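Long-range contacts in putative Nitroreductase (Anabaena variabilis ATCC 29413, PDB 3EO7), which binds flavin mononucleotide and is probably an oxidoreductase of the nitroreductase family: residues L78-L84 and Y128-H133; R206-G211 and D369-F375. One frame throughout, in Å; residues are numbered along the deposited sequence.

Interaction 1 (L78-L84 and Y128-H133)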
loop_
_atom_site.group_PDB
_atom_site.type_symbol
_atom_site.label_atom_id
_atom_site.label_comp_id
_atom_site.label_asym_id
_atom_site.label_seq_id
_atom_site.Cartn_x
_atom_site.Cartn_y
_atom_site.Cartn_z
ATOM N N LEU A 78 4.079 10.221 -11.943
ATOM C CA LEU A 78 4.043 10.800 -10.600
ATOM C C LEU A 78 2.648 11.286 -10.248
ATOM O O LEU A 78 2.155 11.054 -9.131
ATOM C CB LEU A 78 5.080 11.883 -10.453
ATOM C CG LEU A 78 6.561 11.447 -10.393
ATOM C CD1 LEU A 78 7.504 12.651 -10.591
ATOM C CD2 LEU A 78 6.800 10.732 -9.061
ATOM N N PHE A 79 1.993 11.928 -11.206
ATOM C CA PHE A 79 0.661 12.489 -10.942
ATOM C C PHE A 79 -0.393 11.428 -10.641
ATOM O O PHE A 79 -1.236 11.588 -9.747
ATOM C CB PHE A 79 0.208 13.382 -12.084
ATOM C CG PHE A 79 -1.035 14.128 -11.752
ATOM C CD1 PHE A 79 -0.992 15.151 -10.791
ATOM C CD2 PHE A 79 -2.251 13.764 -12.304
ATOM C CE1 PHE A 79 -2.137 15.817 -10.422
ATOM C CE2 PHE A 79 -3.413 14.442 -11.944
ATOM C CZ PHE A 79 -3.351 15.459 -10.994
ATOM N N ARG A 80 -0.363 10.337 -11.398
ATOM C CA ARG A 80 -1.332 9.277 -11.210
ATOM C C ARG A 80 -0.989 8.510 -9.933
ATOM O O ARG A 80 -1.851 7.863 -9.367
ATOM C CB ARG A 80 -1.348 8.329 -12.407
ATOM C CG ARG A 80 -1.825 8.937 -13.750
ATOM C CD ARG A 80 -3.325 8.909 -13.887
ATOM N NE ARG A 80 -3.770 9.609 -15.104
ATOM C CZ ARG A 80 -4.389 10.798 -15.148
ATOM N NH1 ARG A 80 -4.695 11.492 -14.051
ATOM N NH2 ARG A 80 -4.739 11.298 -16.333
ATOM N N SER A 81 0.269 8.576 -9.483
ATOM C CA SER A 81 0.691 7.875 -8.267
ATOM C C SER A 81 0.327 8.619 -6.969
ATOM O O SER A 81 -0.150 8.003 -6.020
ATOM C CB SER A 81 2.203 7.624 -8.246
ATOM O OG SER A 81 2.570 6.687 -9.236
ATOM N N TYR A 82 0.619 9.917 -6.913
ATOM C CA TYR A 82 0.489 10.661 -5.652
ATOM C C TYR A 82 0.100 12.114 -5.834
ATOM O O TYR A 82 0.301 12.941 -4.939
ATOM C CB TYR A 82 1.801 10.538 -4.890
ATOM C CG TYR A 82 1.748 10.639 -3.387
ATOM C CD1 TYR A 82 0.755 9.974 -2.659
ATOM C CD2 TYR A 82 2.687 11.374 -2.684
ATOM C CE1 TYR A 82 0.716 10.030 -1.256
ATOM C CE2 TYR A 82 2.656 11.439 -1.301
ATOM C CZ TYR A 82 1.657 10.761 -0.580
ATOM O OH TYR A 82 1.630 10.818 0.809
ATOM N N GLY A 83 -0.544 12.404 -6.956
ATOM C CA GLY A 83 -0.958 13.752 -7.245
ATOM C C GLY A 83 -2.181 14.126 -6.447
ATOM O O GLY A 83 -2.901 13.250 -5.940
ATOM N N LEU A 84 -2.424 15.429 -6.363
ATOM C CA LEU A 84 -3.653 15.942 -5.727
ATOM C C LEU A 84 -4.838 15.764 -6.666
ATOM O O LEU A 84 -4.755 16.191 -7.808
ATOM C CB LEU A 84 -3.461 17.392 -5.343
ATOM C CG LEU A 84 -2.327 17.717 -4.406
ATOM C CD1 LEU A 84 -2.475 19.229 -4.011
ATOM C CD2 LEU A 84 -2.264 16.759 -3.183
ATOM N N TYR A 128 9.272 15.035 -4.689
ATOM C CA TYR A 128 8.019 15.272 -5.404
ATOM C C TYR A 128 7.090 16.196 -4.585
ATOM O O TYR A 128 6.683 15.874 -3.486
ATOM C CB TYR A 128 7.303 13.948 -5.771
ATOM C CG TYR A 128 5.989 14.241 -6.486
ATOM C CD1 TYR A 128 5.980 14.916 -7.716
ATOM C CD2 TYR A 128 4.770 13.899 -5.914
ATOM C CE1 TYR A 128 4.778 15.272 -8.335
ATOM C CE2 TYR A 128 3.557 14.196 -6.551
ATOM C CZ TYR A 128 3.569 14.892 -7.749
ATOM O OH TYR A 128 2.370 15.180 -8.317
ATOM N N GLN A 129 6.755 17.329 -5.161
ATOM C CA GLN A 129 5.893 18.321 -4.526
ATOM C C GLN A 129 4.466 18.175 -5.061
ATOM O O GLN A 129 4.168 18.601 -6.174
ATOM C CB GLN A 129 6.428 19.704 -4.855
ATOM C CG GLN A 129 7.737 20.013 -4.192
ATOM C CD GLN A 129 7.545 20.400 -2.749
ATOM O OE1 GLN A 129 6.704 21.248 -2.442
ATOM N NE2 GLN A 129 8.297 19.778 -1.851
ATOM N N CYS A 130 3.618 17.530 -4.281
ATOM C CA CYS A 130 2.212 17.304 -4.613
ATOM C C CYS A 130 1.484 18.615 -4.878
ATOM O O CYS A 130 0.664 18.694 -5.782
ATOM C CB CYS A 130 1.503 16.565 -3.458
ATOM S SG CYS A 130 2.108 14.900 -3.115
ATOM N N ARG A 131 1.813 19.656 -4.120
ATOM C CA ARG A 131 1.080 20.927 -4.223
ATOM C C ARG A 131 1.171 21.626 -5.562
ATOM O O ARG A 131 0.234 22.284 -5.990
ATOM C CB ARG A 131 1.526 21.900 -3.128
ATOM C CG ARG A 131 0.979 21.546 -1.773
ATOM C CD ARG A 131 1.658 22.424 -0.739
ATOM N NE ARG A 131 3.076 22.085 -0.744
ATOM C CZ ARG A 131 4.016 22.689 -0.034
ATOM N NH1 ARG A 131 3.693 23.670 0.802
ATOM N NH2 ARG A 131 5.280 22.273 -0.156
ATOM N N THR A 132 2.311 21.500 -6.216
ATOM C CA THR A 132 2.570 22.188 -7.453
ATOM C C THR A 132 2.833 21.224 -8.618
ATOM O O THR A 132 3.046 21.657 -9.753
ATOM C CB THR A 132 3.792 23.103 -7.250
ATOM O OG1 THR A 132 4.894 22.319 -6.774
ATOM C CG2 THR A 132 3.431 24.200 -6.226
ATOM N N HIS A 133 2.803 19.920 -8.339
ATOM C CA HIS A 133 3.157 18.915 -9.353
ATOM C C HIS A 133 4.520 19.290 -9.972
ATOM O O HIS A 133 4.673 19.541 -11.190
ATOM C CB HIS A 133 2.086 18.693 -10.425
ATOM C CG HIS A 133 2.389 17.528 -11.312
ATOM N ND1 HIS A 133 2.703 16.282 -10.803
ATOM C CD2 HIS A 133 2.443 17.413 -12.658
ATOM C CE1 HIS A 133 2.942 15.454 -11.801
ATOM N NE2 HIS A 133 2.808 16.115 -12.942
HETATM O O HOH W 1 -0.007 16.868 -7.519
#

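Interaction 2 (R206-G211 and D369-F375)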
loop_
_atom_site.group_PDB
_atom_site.type_symbol
_atom_site.label_atom_id
_atom_site.label_comp_id
_atom_site.label_asym_id
_atom_site.label_seq_id
_atom_site.Cartn_x
_atom_site.Cartn_y
_atom_site.Cartn_z
ATOM N N ARG A 206 8.286 -0.140 -15.461
ATOM C CA ARG A 206 8.048 -1.207 -14.483
ATOM C C ARG A 206 8.897 -0.893 -13.247
ATOM O O ARG A 206 10.129 -0.774 -13.331
ATOM C CB ARG A 206 8.395 -2.600 -14.977
ATOM C CG ARG A 206 8.020 -3.657 -13.912
ATOM C CD ARG A 206 8.545 -5.008 -14.238
ATOM N NE ARG A 206 7.887 -6.017 -13.410
ATOM C CZ ARG A 206 8.250 -6.375 -12.184
ATOM N NH1 ARG A 206 9.289 -5.820 -11.563
ATOM N NH2 ARG A 206 7.548 -7.311 -11.572
ATOM N N PRO A 207 8.250 -0.766 -12.092
ATOM C CA PRO A 207 9.035 -0.560 -10.878
ATOM C C PRO A 207 9.521 -1.924 -10.380
ATOM O O PRO A 207 8.840 -2.926 -10.587
ATOM C CB PRO A 207 8.005 0.020 -9.886
ATOM C CG PRO A 207 6.677 -0.457 -10.372
ATOM C CD PRO A 207 6.802 -0.800 -11.835
ATOM N N HIS A 208 10.708 -1.939 -9.800
ATOM C CA HIS A 208 11.287 -3.100 -9.165
ATOM C C HIS A 208 11.344 -2.788 -7.690
ATOM O O HIS A 208 12.046 -1.863 -7.259
ATOM C CB HIS A 208 12.644 -3.381 -9.740
ATOM C CG HIS A 208 12.572 -3.934 -11.124
ATOM N ND1 HIS A 208 12.756 -5.275 -11.395
ATOM C CD2 HIS A 208 12.279 -3.337 -12.308
ATOM C CE1 HIS A 208 12.590 -5.476 -12.693
ATOM N NE2 HIS A 208 12.305 -4.316 -13.274
ATOM N N LEU A 209 10.547 -3.529 -6.931
ATOM C CA LEU A 209 10.388 -3.267 -5.521
ATOM C C LEU A 209 11.573 -3.798 -4.725
ATOM O O LEU A 209 11.953 -4.972 -4.877
ATOM C CB LEU A 209 9.127 -3.940 -5.037
ATOM C CG LEU A 209 8.711 -3.690 -3.604
ATOM C CD1 LEU A 209 8.467 -2.176 -3.356
ATOM C CD2 LEU A 209 7.389 -4.553 -3.301
ATOM N N ILE A 210 12.158 -2.913 -3.919
ATOM C CA ILE A 210 13.283 -3.242 -3.052
ATOM C C ILE A 210 12.933 -2.867 -1.595
ATOM O O ILE A 210 12.989 -1.704 -1.189
ATOM C CB ILE A 210 14.628 -2.550 -3.466
ATOM C CG1 ILE A 210 14.980 -2.839 -4.931
ATOM C CG2 ILE A 210 15.785 -2.957 -2.524
ATOM C CD1 ILE A 210 16.277 -2.170 -5.426
ATOM N N GLY A 211 12.557 -3.873 -0.819
ATOM C CA GLY A 211 12.291 -3.691 0.589
ATOM C C GLY A 211 13.484 -3.957 1.479
ATOM O O GLY A 211 13.458 -3.559 2.646
ATOM N N ASP A 369 1.113 -5.548 -15.875
ATOM C CA ASP A 369 2.085 -6.568 -15.518
ATOM C C ASP A 369 1.388 -7.848 -15.071
ATOM O O ASP A 369 0.465 -7.821 -14.234
ATOM C CB ASP A 369 2.974 -6.045 -14.384
ATOM C CG ASP A 369 4.216 -6.869 -14.180
ATOM O OD1 ASP A 369 4.233 -8.064 -14.569
ATOM O OD2 ASP A 369 5.205 -6.291 -13.666
ATOM N N ASN A 370 1.837 -8.980 -15.597
ATOM C CA ASN A 370 1.272 -10.264 -15.191
ATOM C C ASN A 370 1.685 -10.650 -13.772
ATOM O O ASN A 370 1.040 -11.506 -13.127
ATOM C CB ASN A 370 1.672 -11.390 -16.146
ATOM C CG ASN A 370 3.152 -11.651 -16.130
ATOM O OD1 ASN A 370 3.944 -10.765 -16.431
ATOM N ND2 ASN A 370 3.532 -12.857 -15.776
ATOM N N SER A 371 2.767 -10.046 -13.276
ATOM C CA SER A 371 3.231 -10.355 -11.916
ATOM C C SER A 371 3.955 -9.154 -11.292
ATOM O O SER A 371 5.182 -9.099 -11.212
ATOM C CB SER A 371 4.112 -11.591 -11.936
ATOM O OG SER A 371 4.347 -11.997 -10.590
ATOM N N PRO A 372 3.189 -8.146 -10.886
ATOM C CA PRO A 372 3.800 -6.967 -10.280
ATOM C C PRO A 372 4.472 -7.360 -8.963
ATOM O O PRO A 372 4.064 -8.337 -8.310
ATOM C CB PRO A 372 2.611 -6.033 -10.024
ATOM C CG PRO A 372 1.400 -6.881 -10.177
ATOM C CD PRO A 372 1.718 -8.102 -10.864
ATOM N N ASP A 373 5.504 -6.623 -8.580
ATOM C CA ASP A 373 6.218 -6.954 -7.385
ATOM C C ASP A 373 5.410 -6.626 -6.123
ATOM O O ASP A 373 4.815 -5.534 -5.996
ATOM C CB ASP A 373 7.528 -6.162 -7.274
ATOM C CG ASP A 373 8.556 -6.565 -8.287
ATOM O OD1 ASP A 373 8.458 -7.652 -8.915
ATOM O OD2 ASP A 373 9.541 -5.817 -8.399
ATOM N N TYR A 374 5.463 -7.578 -5.201
ATOM C CA TYR A 374 5.049 -7.431 -3.815
ATOM C C TYR A 374 6.261 -7.880 -2.995
ATOM O O TYR A 374 7.191 -8.494 -3.509
ATOM C CB TYR A 374 3.876 -8.347 -3.485
ATOM C CG TYR A 374 2.575 -7.896 -4.125
ATOM C CD1 TYR A 374 2.285 -8.199 -5.445
ATOM C CD2 TYR A 374 1.626 -7.175 -3.409
ATOM C CE1 TYR A 374 1.079 -7.790 -6.028
ATOM C CE2 TYR A 374 0.433 -6.775 -3.996
ATOM C CZ TYR A 374 0.172 -7.086 -5.302
ATOM O OH TYR A 374 -1.002 -6.686 -5.892
ATOM N N PHE A 375 6.218 -7.660 -1.691
ATOM C CA PHE A 375 7.287 -8.120 -0.807
ATOM C C PHE A 375 7.171 -9.623 -0.647
ATOM O O PHE A 375 8.105 -10.371 -1.001
ATOM C CB PHE A 375 7.269 -7.356 0.522
ATOM C CG PHE A 375 7.524 -5.906 0.350
ATOM C CD1 PHE A 375 8.790 -5.466 -0.009
ATOM C CD2 PHE A 375 6.524 -4.965 0.537
ATOM C CE1 PHE A 375 9.041 -4.128 -0.203
ATOM C CE2 PHE A 375 6.770 -3.631 0.332
ATOM C CZ PHE A 375 8.036 -3.204 -0.013
HETATM O O HOH W 2 6.610 -9.204 -14.256
HETATM O O HOH W 3 6.413 -4.186 -9.954
HETATM O O HOH W 4 11.939 -6.839 -9.071
#

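Interaction 1 (L78-L84 and Y128-H133)
The phenolic OH of Tyr-128, packed against CA of Gly-83, is gripped by two hydrogen bonds, one shared with ND1 of His-133 (2.7 Å) and one with water 1. That water joins the segments, accepting from Leu-84 N and donating to Cys-130 O at 2.6 Å. A chi1 of 179° swings the Tyr-128 ring away from its own backbone N and against the last turn of the helix, where CB of Leu-78 sits over one ring face in a CH-pi contact, 4.3 Å from the centroid. The imidazole of His-133, its turn fixed by Tyr-128 OH at ND1 and by Ser-75 OG at NE2, receives the edge of the Phe-79 ring on its face, an edge-to-face pair with planes 73° apart. Further along, SG of Cys-130 comes obliquely against the Tyr-82 ring, 3.6 Å from CD2, as a sulfur-aromatic contact; the hydroxyl of Tyr-82 is bonded to Ala-109 O. The branched end of Leu-84 lies against the turn, CD2 on Cys-130 CB at 3.8 Å and CD1 beside Arg-131 CA. Were Tyr-128 an alanine, His-133 ND1 and water 1 would each probably lose a partner, and a gap would open beside Leu-78 CB. The contact packs the C-terminal end of helix 66-82 on the turn between the antiparallel strands 124-129 and 134-139 of the seven-stranded sheet: Leu-135 touches both Leu-78 and Tyr-128, helix 181-202 meets Tyr-82 through Leu-192, and Arg-98 of strand 93-98 lies against Tyr-82, Leu-84 and Cys-130.

Interaction 2 (R206-G211 and D369-F375)
Segments 206-211 and 369-375 run almost parallel, their end-to-end directions 5° apart, and draw closest at Leu-209 and Asp-373 (CA to CA 5.9 Å). Leu-209 N donates a nearly straight bond of 2.9 Å to the anti lone pair of Asp-373 OD2, while water 3 links Pro-207 O to Asp-373 N. Arg-206, its aliphatic chain stretched out, holds Asp-373 end-on: NH2 reaches OD1 at 2.8 Å and NH1 reaches OD2, both from above the carboxylate plane, which stands 69° from the guanidinium's. NE donates to the syn lone pair of Asp-369 OD2 (2.7 Å), tilted out of the guanidinium plane, completing a salt-bridge network of one guanidinium and two carboxylates, probably with negative charge to spare. NH1 also lies over the His-208 ring face. Asp-369 OD1 accepts from Ser-371 N at 2.8 Å, an Asx turn that steadies this carboxylate. The network ties the edge strand 205-207 of the sheet in the first nitroreductase-family region to a loop of the second. At chi1 -175° the isobutyl end of Leu-209 turns toward Phe-375, bringing CD2 over the ring centre in a CH-pi contact (3.5 Å to the centroid). Phe-375 also stacks with Tyr-455; Leu-193 of helix 181-202 touches it and Leu-209.

Interactions 1 and 2 both reach the seven-stranded antiparallel sheet, through strand 124-129 and the edge strand 205-207 respectively. Their centres are 21 Å apart and their nearest atoms about 8 Å, so they do not touch, but helix 181-202 borders both, meeting Tyr-82 in one and Leu-209 and Phe-375 in the other. Interaction 1 approaches the flavin site: the side chain of Tyr-82 is about 9 Å from the bound flavin mononucleotide and about 6 Å from that of Ser-102, a flavin-binding residue, and the side chain of Leu-84 is about 8 Å from that of Arg-335, a flavin-binding residue of the second family region. Interaction 2 lies away from the flavin-binding residues.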